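Local coordinates for phosphatidylglycerol lysyltransferase C-terminal domain-containing protein (PDB 2HQY) that is of unknown function but binds coenzyme A and probably belongs with the acetyltransferase-like lysyltransferase domains, at residues 7-12 against 202-207. Residues are numbered along the deposited sequence; the frame is centred on the assembly and turned at random.
Sequences ITLADR and EALGLT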
ATOM      1  N   ILE A   7       1.265  -0.625  -9.545  1.00 16.92           N
ATOM      2  CA  ILE A   7       2.567  -0.048  -9.832  1.00 17.31           C
ATOM      3  C   ILE A   7       3.632  -0.649  -8.889  1.00 16.68           C
ATOM      4  O   ILE A   7       3.362  -0.901  -7.716  1.00 16.94           O
ATOM      5  CB  ILE A   7       2.535   1.490  -9.727  1.00 17.22           C
ATOM      6  CG1 ILE A   7       3.802   2.057 -10.409  1.00 20.06           C
ATOM      7  CG2 ILE A   7       2.307   1.927  -8.252  1.00 16.21           C
ATOM      8  CD1 ILE A   7       3.907   3.568 -10.521  1.00 20.57           C
ATOM      9  N   THR A   8       4.824  -0.900  -9.425  1.00 16.86           N
ATOM     10  CA  THR A   8       5.949  -1.404  -8.618  1.00 17.20           C
ATOM     11  C   THR A   8       7.273  -0.780  -9.043  1.00 16.43           C
ATOM     12  O   THR A   8       7.390  -0.246 -10.146  1.00 15.76           O
ATOM     13  CB  THR A   8       6.099  -2.955  -8.703  1.00 18.26           C
ATOM     14  OG1 THR A   8       6.555  -3.348 -10.007  1.00 21.23           O
ATOM     15  CG2 THR A   8       4.828  -3.644  -8.423  1.00 17.98           C
ATOM     16  N   LEU A   9       8.288  -0.914  -8.179  1.00 16.99           N
ATOM     17  CA  LEU A   9       9.679  -0.556  -8.533  1.00 17.09           C
ATOM     18  C   LEU A   9      10.135  -1.026  -9.911  1.00 17.83           C
ATOM     19  O   LEU A   9      10.865  -0.315 -10.603  1.00 18.57           O
ATOM     20  CB  LEU A   9      10.646  -1.190  -7.541  1.00 18.46           C
ATOM     21  CG  LEU A   9      10.446  -0.827  -6.089  1.00 17.27           C
ATOM     22  CD1 LEU A   9      11.450  -1.601  -5.174  1.00 15.79           C
ATOM     23  CD2 LEU A   9      10.646   0.687  -5.959  1.00 18.89           C
ATOM     24  N   ALA A  10       9.719  -2.232 -10.290  1.00 17.24           N
ATOM     25  CA  ALA A  10      10.171  -2.861 -11.532  1.00 18.01           C
ATOM     26  C   ALA A  10       9.660  -2.144 -12.774  1.00 18.13           C
ATOM     27  O   ALA A  10      10.144  -2.366 -13.880  1.00 18.91           O
ATOM     28  CB  ALA A  10       9.765  -4.345 -11.547  1.00 17.79           C
ATOM     29  N   ASP A  11       8.681  -1.264 -12.591  1.00 18.04           N
ATOM     30  CA  ASP A  11       8.018  -0.596 -13.713  1.00 17.46           C
ATOM     31  C   ASP A  11       8.652   0.740 -14.074  1.00 17.41           C
ATOM     32  O   ASP A  11       8.102   1.488 -14.886  1.00 17.83           O
ATOM     33  CB  ASP A  11       6.528  -0.399 -13.403  1.00 17.16           C
ATOM     34  CG  ASP A  11       5.819  -1.714 -13.183  1.00 19.45           C
ATOM     35  OD1 ASP A  11       5.945  -2.631 -14.033  1.00 19.15           O
ATOM     36  OD2 ASP A  11       5.149  -1.831 -12.150  1.00 21.11           O
ATOM     37  N   ARG A  12       9.791   1.038 -13.463  1.00 16.38           N
ATOM     38  CA  ARG A  12      10.478   2.302 -13.683  1.00 15.99           C
ATOM     39  C   ARG A  12      10.698   2.610 -15.171  1.00 16.52           C
ATOM     40  O   ARG A  12      10.306   3.682 -15.640  1.00 16.42           O
ATOM     41  CB  ARG A  12      11.808   2.299 -12.944  1.00 16.08           C
ATOM     42  CG  ARG A  12      12.516   3.611 -13.056  1.00 17.16           C
ATOM     43  CD  ARG A  12      13.707   3.578 -12.127  1.00 18.84           C
ATOM     44  NE  ARG A  12      14.791   4.433 -12.551  1.00 22.29           N
ATOM     45  CZ  ARG A  12      16.007   4.397 -12.019  1.00 23.90           C
ATOM     46  NH1 ARG A  12      16.281   3.520 -11.047  1.00 22.47           N
ATOM     47  NH2 ARG A  12      16.952   5.237 -12.466  1.00 24.63           N
ATOM     48  N   GLU A 202      17.506   3.537  -4.256  1.00 14.74           N
ATOM     49  CA  GLU A 202      18.232   3.312  -5.503  1.00 17.18           C
ATOM     50  C   GLU A 202      17.344   2.753  -6.595  1.00 16.09           C
ATOM     51  O   GLU A 202      17.429   3.188  -7.756  1.00 17.50           O
ATOM     52  CB  GLU A 202      19.445   2.418  -5.262  1.00 18.60           C
ATOM     53  CG  GLU A 202      20.497   3.215  -4.516  1.00 25.24           C
ATOM     54  CD  GLU A 202      21.872   2.575  -4.521  1.00 33.05           C
ATOM     55  OE1 GLU A 202      21.972   1.319  -4.466  1.00 36.89           O
ATOM     56  OE2 GLU A 202      22.861   3.345  -4.560  1.00 36.12           O
ATOM     57  N   ALA A 203      16.474   1.806  -6.241  1.00 14.66           N
ATOM     58  CA  ALA A 203      15.565   1.215  -7.228  1.00 14.30           C
ATOM     59  C   ALA A 203      14.665   2.278  -7.865  1.00 14.46           C
ATOM     60  O   ALA A 203      14.352   2.194  -9.042  1.00 14.46           O
ATOM     61  CB  ALA A 203      14.706   0.131  -6.602  1.00 14.93           C
ATOM     62  N   LEU A 204      14.213   3.228  -7.055  1.00 13.83           N
ATOM     63  CA  LEU A 204      13.326   4.301  -7.538  1.00 14.03           C
ATOM     64  C   LEU A 204      14.021   5.306  -8.463  1.00 14.41           C
ATOM     65  O   LEU A 204      13.348   5.937  -9.287  1.00 15.01           O
ATOM     66  CB  LEU A 204      12.697   5.032  -6.375  1.00 12.95           C
ATOM     67  CG  LEU A 204      11.690   4.223  -5.573  1.00 14.05           C
ATOM     68  CD1 LEU A 204      11.399   4.993  -4.258  1.00 14.39           C
ATOM     69  CD2 LEU A 204      10.377   3.986  -6.407  1.00 12.90           C
ATOM     70  N   GLY A 205      15.343   5.451  -8.327  1.00 13.36           N
ATOM     71  CA  GLY A 205      16.082   6.450  -9.112  1.00 13.11           C
ATOM     72  C   GLY A 205      16.234   7.800  -8.421  1.00 13.24           C
ATOM     73  O   GLY A 205      16.510   8.829  -9.077  1.00 13.63           O
ATOM     74  N   LEU A 206      16.104   7.806  -7.091  1.00 12.02           N
ATOM     75  CA  LEU A 206      16.146   9.069  -6.353  1.00 11.26           C
ATOM     76  C   LEU A 206      17.576   9.544  -6.134  1.00 11.59           C
ATOM     77  O   LEU A 206      18.523   8.711  -6.119  1.00  9.72           O
ATOM     78  CB  LEU A 206      15.479   8.899  -5.001  1.00 11.40           C
ATOM     79  CG  LEU A 206      13.962   8.738  -4.969  1.00 12.22           C
ATOM     80  CD1 LEU A 206      13.559   8.222  -3.578  1.00 14.41           C
ATOM     81  CD2 LEU A 206      13.347  10.104  -5.222  1.00 13.92           C
ATOM     82  N   THR A 207      17.739  10.862  -5.992  1.00 11.18           N
ATOM     83  CA  THR A 207      18.994  11.417  -5.499  1.00 12.95           C
ATOM     84  C   THR A 207      18.665  12.303  -4.332  1.00 13.02           C
ATOM     85  O   THR A 207      17.520  12.794  -4.232  1.00 12.04           O
ATOM     86  CB  THR A 207      19.761  12.214  -6.561  1.00 14.26           C
ATOM     87  OG1 THR A 207      18.863  13.130  -7.174  1.00 16.39           O
ATOM     88  CG2 THR A 207      20.319  11.263  -7.639  1.00 17.04           C
TER
HETATM   89  O   HOH W   1      13.533  -0.045 -10.401  1.00 27.31           O
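R12 reaches across to the C-terminal end of helix 201-204 and donates from NH1 to A203 O over 3.1 Å. The bond is bent, 147° at the hydrogen, and NH1 stands above the carbonyl plane of A203. One guanidinium face lies over G205 CA, which sits 3.4 Å off the plane toward its rim. With CG anti to the backbone N (chi1 -176°) and the chain extended as far as NE, the head group arrives at the helix end. A water also donates to A203 O, at 2.7 Å, and to L9 O, at 2.7 Å. The second patch is apolar. L9 CD2 presses on L204 CD2 at 3.3 Å, tighter than usual for two methyls, while L9 CD1 meets A203 CB at 4.0 Å. G205 has positive phi and ends the helix in a Schellman motif, with its N bonded back to E202 O. A CB on it would run into R12 CZ. A methionine in place of R12 would probably leave A203 O with the water but without its charged donor. L204 O is buried here with no partner. Behind R12, D11 OD2 accepts from T8 N (2.9 Å) and from T8 OG1 (3.0 Å), which ties up the turn ahead of helix 12-19. Y196 of helix 185-199 touches both L9 and L204, and L9 also packs on Q44 of the second subunit.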